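Local coordinates for S locus protein 11 (Brassica campestris, PDB 6KYW) that probably acts as the secreted pollen ligand of self-incompatibility in Brassica, recognised by a receptor kinase of the stigma, at residues C[5-10]-C[38-43]. Numbering follows the deposited sequence.
Sequences GFRKLG and THSCDC
Strand 5-9 pairs antiparallel with strand 38-43, the central strand of the three-stranded sheet, with Phe6–Cys41 and Lys8–His39 as hydrogen-bonded pairs and Arg7–Ser40 as a non-hydrogen-bonded pair. Lys8 N reaches His39 O at 2.9 Å and His39 N returns to Lys8 O; Cys41 N bonds soundly to Phe6 O (3.0 Å), whereas Phe6 N to Cys41 O is weak. On the face turned to helix 14-20, Cys41 CB sits over one face of the Phe6 ring, 3.8 Å from its centroid, and SG lies obliquely near CZ. Beside it, Lys8 CB packs 3.4 Å from His39 CE1. His39 CG lies between backbone N and carbonyl carbon (chi1 66°), and ND1 donates to Gly10 O (2.8 Å), close to the imidazole plane but approached from above the carbonyl plane. NE2 hydrogen-bonds to Glu16 OE2, with which Lys8 NZ forms a salt bridge. On the opposite face, Arg7 bends at chi3 (-63°), laying its guanidinium over Ser40 CB; NH1 bonds to Thr38 OG1 (3.2 Å), 29° out of plane and also bonded to Lys35 O. Arg7 NE hydrogen-bonds to the backbone of a chain of another protein. The Cys20–Cys41 disulfide thus joins helix and sheet, as expected of a defensin-like protein, Glu16 adds polar ties, and the other face contributes to a protein interface.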
ATOM      1  N   GLY C   5       4.675 -15.452 -13.866  1.00 48.61           N
ATOM      2  CA  GLY C   5       3.604 -14.704 -13.244  1.00 47.09           C
ATOM      3  C   GLY C   5       3.752 -13.230 -13.549  1.00 46.90           C
ATOM      4  O   GLY C   5       4.735 -12.791 -14.150  1.00 44.62           O
ATOM      5  N   PHE C   6       2.754 -12.468 -13.118  1.00 45.58           N
ATOM      6  CA  PHE C   6       2.801 -11.021 -13.278  1.00 43.84           C
ATOM      7  C   PHE C   6       1.984 -10.383 -12.168  1.00 40.93           C
ATOM      8  O   PHE C   6       1.254 -11.059 -11.438  1.00 40.68           O
ATOM      9  CB  PHE C   6       2.270 -10.600 -14.646  1.00 42.45           C
ATOM     10  CG  PHE C   6       0.898 -11.126 -14.940  1.00 48.71           C
ATOM     11  CD1 PHE C   6      -0.231 -10.433 -14.523  1.00 48.20           C
ATOM     12  CD2 PHE C   6       0.731 -12.330 -15.606  1.00 49.46           C
ATOM     13  CE1 PHE C   6      -1.509 -10.926 -14.791  1.00 59.29           C
ATOM     14  CE2 PHE C   6      -0.538 -12.821 -15.880  1.00 60.78           C
ATOM     15  CZ  PHE C   6      -1.664 -12.114 -15.476  1.00 55.28           C
ATOM     16  N   ARG C   7       2.095  -9.061 -12.072  1.00 36.82           N
ATOM     17  CA  ARG C   7       1.368  -8.270 -11.091  1.00 33.43           C
ATOM     18  C   ARG C   7       0.690  -7.101 -11.788  1.00 31.97           C
ATOM     19  O   ARG C   7       1.191  -6.586 -12.792  1.00 34.10           O
ATOM     20  CB  ARG C   7       2.293  -7.770  -9.990  1.00 33.47           C
ATOM     21  CG  ARG C   7       1.579  -7.043  -8.863  1.00 34.81           C
ATOM     22  CD  ARG C   7       2.557  -6.638  -7.812  1.00 32.88           C
ATOM     23  NE  ARG C   7       3.172  -7.817  -7.227  1.00 39.44           N
ATOM     24  CZ  ARG C   7       2.540  -8.679  -6.433  1.00 37.32           C
ATOM     25  NH1 ARG C   7       1.276  -8.488  -6.100  1.00 35.80           N
ATOM     26  NH2 ARG C   7       3.180  -9.733  -5.962  1.00 38.20           N
ATOM     27  N   LYS C   8      -0.456  -6.689 -11.248  1.00 39.30           N
ATOM     28  CA  LYS C   8      -1.271  -5.623 -11.823  1.00 42.24           C
ATOM     29  C   LYS C   8      -1.892  -4.753 -10.734  1.00 40.29           C
ATOM     30  O   LYS C   8      -2.086  -5.177  -9.587  1.00 36.26           O
ATOM     31  CB  LYS C   8      -2.406  -6.186 -12.682  1.00 38.23           C
ATOM     32  CG  LYS C   8      -2.053  -6.511 -14.088  1.00 42.65           C
ATOM     33  CD  LYS C   8      -3.312  -6.981 -14.796  1.00 46.01           C
ATOM     34  CE  LYS C   8      -3.002  -7.609 -16.145  1.00 52.07           C
ATOM     35  NZ  LYS C   8      -4.221  -8.218 -16.741  1.00 59.97           N
ATOM     36  N   LEU C   9      -2.247  -3.533 -11.129  1.00 39.23           N
ATOM     37  CA  LEU C   9      -3.071  -2.678 -10.280  1.00 35.65           C
ATOM     38  C   LEU C   9      -4.483  -3.237 -10.152  1.00 41.56           C
ATOM     39  O   LEU C   9      -5.063  -3.734 -11.118  1.00 44.96           O
ATOM     40  CB  LEU C   9      -3.168  -1.277 -10.861  1.00 36.74           C
ATOM     41  CG  LEU C   9      -2.417  -0.165 -10.152  1.00 43.58           C
ATOM     42  CD1 LEU C   9      -0.952  -0.495 -10.070  1.00 53.98           C
ATOM     43  CD2 LEU C   9      -2.665   1.106 -10.962  1.00 31.74           C
ATOM     44  N   GLY C  10      -5.045  -3.131  -8.965  1.00 38.12           N
ATOM     45  CA  GLY C  10      -6.439  -3.451  -8.811  1.00 35.19           C
ATOM     46  C   GLY C  10      -6.643  -4.802  -8.184  1.00 39.21           C
ATOM     47  O   GLY C  10      -5.705  -5.499  -7.782  1.00 42.97           O
ATOM     48  N   THR C  38      -2.725  -4.116  -5.402  1.00 35.93           N
ATOM     49  CA  THR C  38      -2.239  -4.927  -6.524  1.00 37.14           C
ATOM     50  C   THR C  38      -2.716  -6.366  -6.356  1.00 35.85           C
ATOM     51  O   THR C  38      -3.038  -6.807  -5.249  1.00 38.94           O
ATOM     52  CB  THR C  38      -0.696  -4.919  -6.671  1.00 31.82           C
ATOM     53  OG1 THR C  38      -0.083  -5.627  -5.577  1.00 31.92           O
ATOM     54  CG2 THR C  38      -0.150  -3.511  -6.748  1.00 30.24           C
ATOM     55  N   HIS C  39      -2.758  -7.091  -7.480  1.00 38.83           N
ATOM     56  CA  HIS C  39      -2.960  -8.538  -7.477  1.00 42.47           C
ATOM     57  C   HIS C  39      -1.915  -9.200  -8.378  1.00 46.54           C
ATOM     58  O   HIS C  39      -1.277  -8.545  -9.215  1.00 39.84           O
ATOM     59  CB  HIS C  39      -4.379  -8.906  -7.933  1.00 39.39           C
ATOM     60  CG  HIS C  39      -4.664  -8.571  -9.364  1.00 41.13           C
ATOM     61  ND1 HIS C  39      -4.999  -7.301  -9.782  1.00 44.12           N
ATOM     62  CD2 HIS C  39      -4.665  -9.343 -10.477  1.00 41.07           C
ATOM     63  CE1 HIS C  39      -5.186  -7.303 -11.090  1.00 43.23           C
ATOM     64  NE2 HIS C  39      -4.997  -8.531 -11.534  1.00 41.22           N
ATOM     65  N   SER C  40      -1.734 -10.514  -8.203  1.00 41.86           N
ATOM     66  CA  SER C  40      -0.784 -11.269  -9.012  1.00 41.63           C
ATOM     67  C   SER C  40      -1.372 -12.585  -9.512  1.00 44.83           C
ATOM     68  O   SER C  40      -2.215 -13.209  -8.857  1.00 43.58           O
ATOM     69  CB  SER C  40       0.510 -11.562  -8.236  1.00 40.34           C
ATOM     70  OG  SER C  40       0.264 -12.362  -7.089  1.00 41.38           O
ATOM     71  N   CYS C  41      -0.898 -13.005 -10.685  1.00 46.42           N
ATOM     72  CA  CYS C  41      -1.132 -14.343 -11.229  1.00 48.61           C
ATOM     73  C   CYS C  41       0.108 -15.205 -10.995  1.00 46.35           C
ATOM     74  O   CYS C  41       1.195 -14.876 -11.475  1.00 45.54           O
ATOM     75  CB  CYS C  41      -1.447 -14.260 -12.721  1.00 48.37           C
ATOM     76  SG  CYS C  41      -3.190 -13.905 -13.101  1.00 58.75           S
ATOM     77  N   ASP C  42      -0.040 -16.286 -10.241  1.00 43.58           N
ATOM     78  CA  ASP C  42       1.085 -17.176  -9.973  1.00 46.10           C
ATOM     79  C   ASP C  42       0.611 -18.622 -10.056  1.00 53.67           C
ATOM     80  O   ASP C  42      -0.585 -18.915  -9.988  1.00 49.70           O
ATOM     81  CB  ASP C  42       1.716 -16.926  -8.597  1.00 44.58           C
ATOM     82  CG  ASP C  42       1.962 -15.455  -8.331  1.00 51.03           C
ATOM     83  OD1 ASP C  42       3.100 -14.982  -8.550  1.00 55.98           O
ATOM     84  OD2 ASP C  42       1.006 -14.764  -7.912  1.00 54.64           O
ATOM     85  N   CYS C  43       1.569 -19.535 -10.178  1.00 55.40           N
ATOM     86  CA  CYS C  43       1.258 -20.942 -10.376  1.00 52.75           C
ATOM     87  C   CYS C  43       1.946 -21.768  -9.310  1.00 49.70           C
ATOM     88  O   CYS C  43       3.172 -21.713  -9.170  1.00 55.49           O
ATOM     89  CB  CYS C  43       1.668 -21.392 -11.774  1.00 55.42           C
ATOM     90  SG  CYS C  43       0.846 -20.397 -13.063  1.00 61.85           S
TER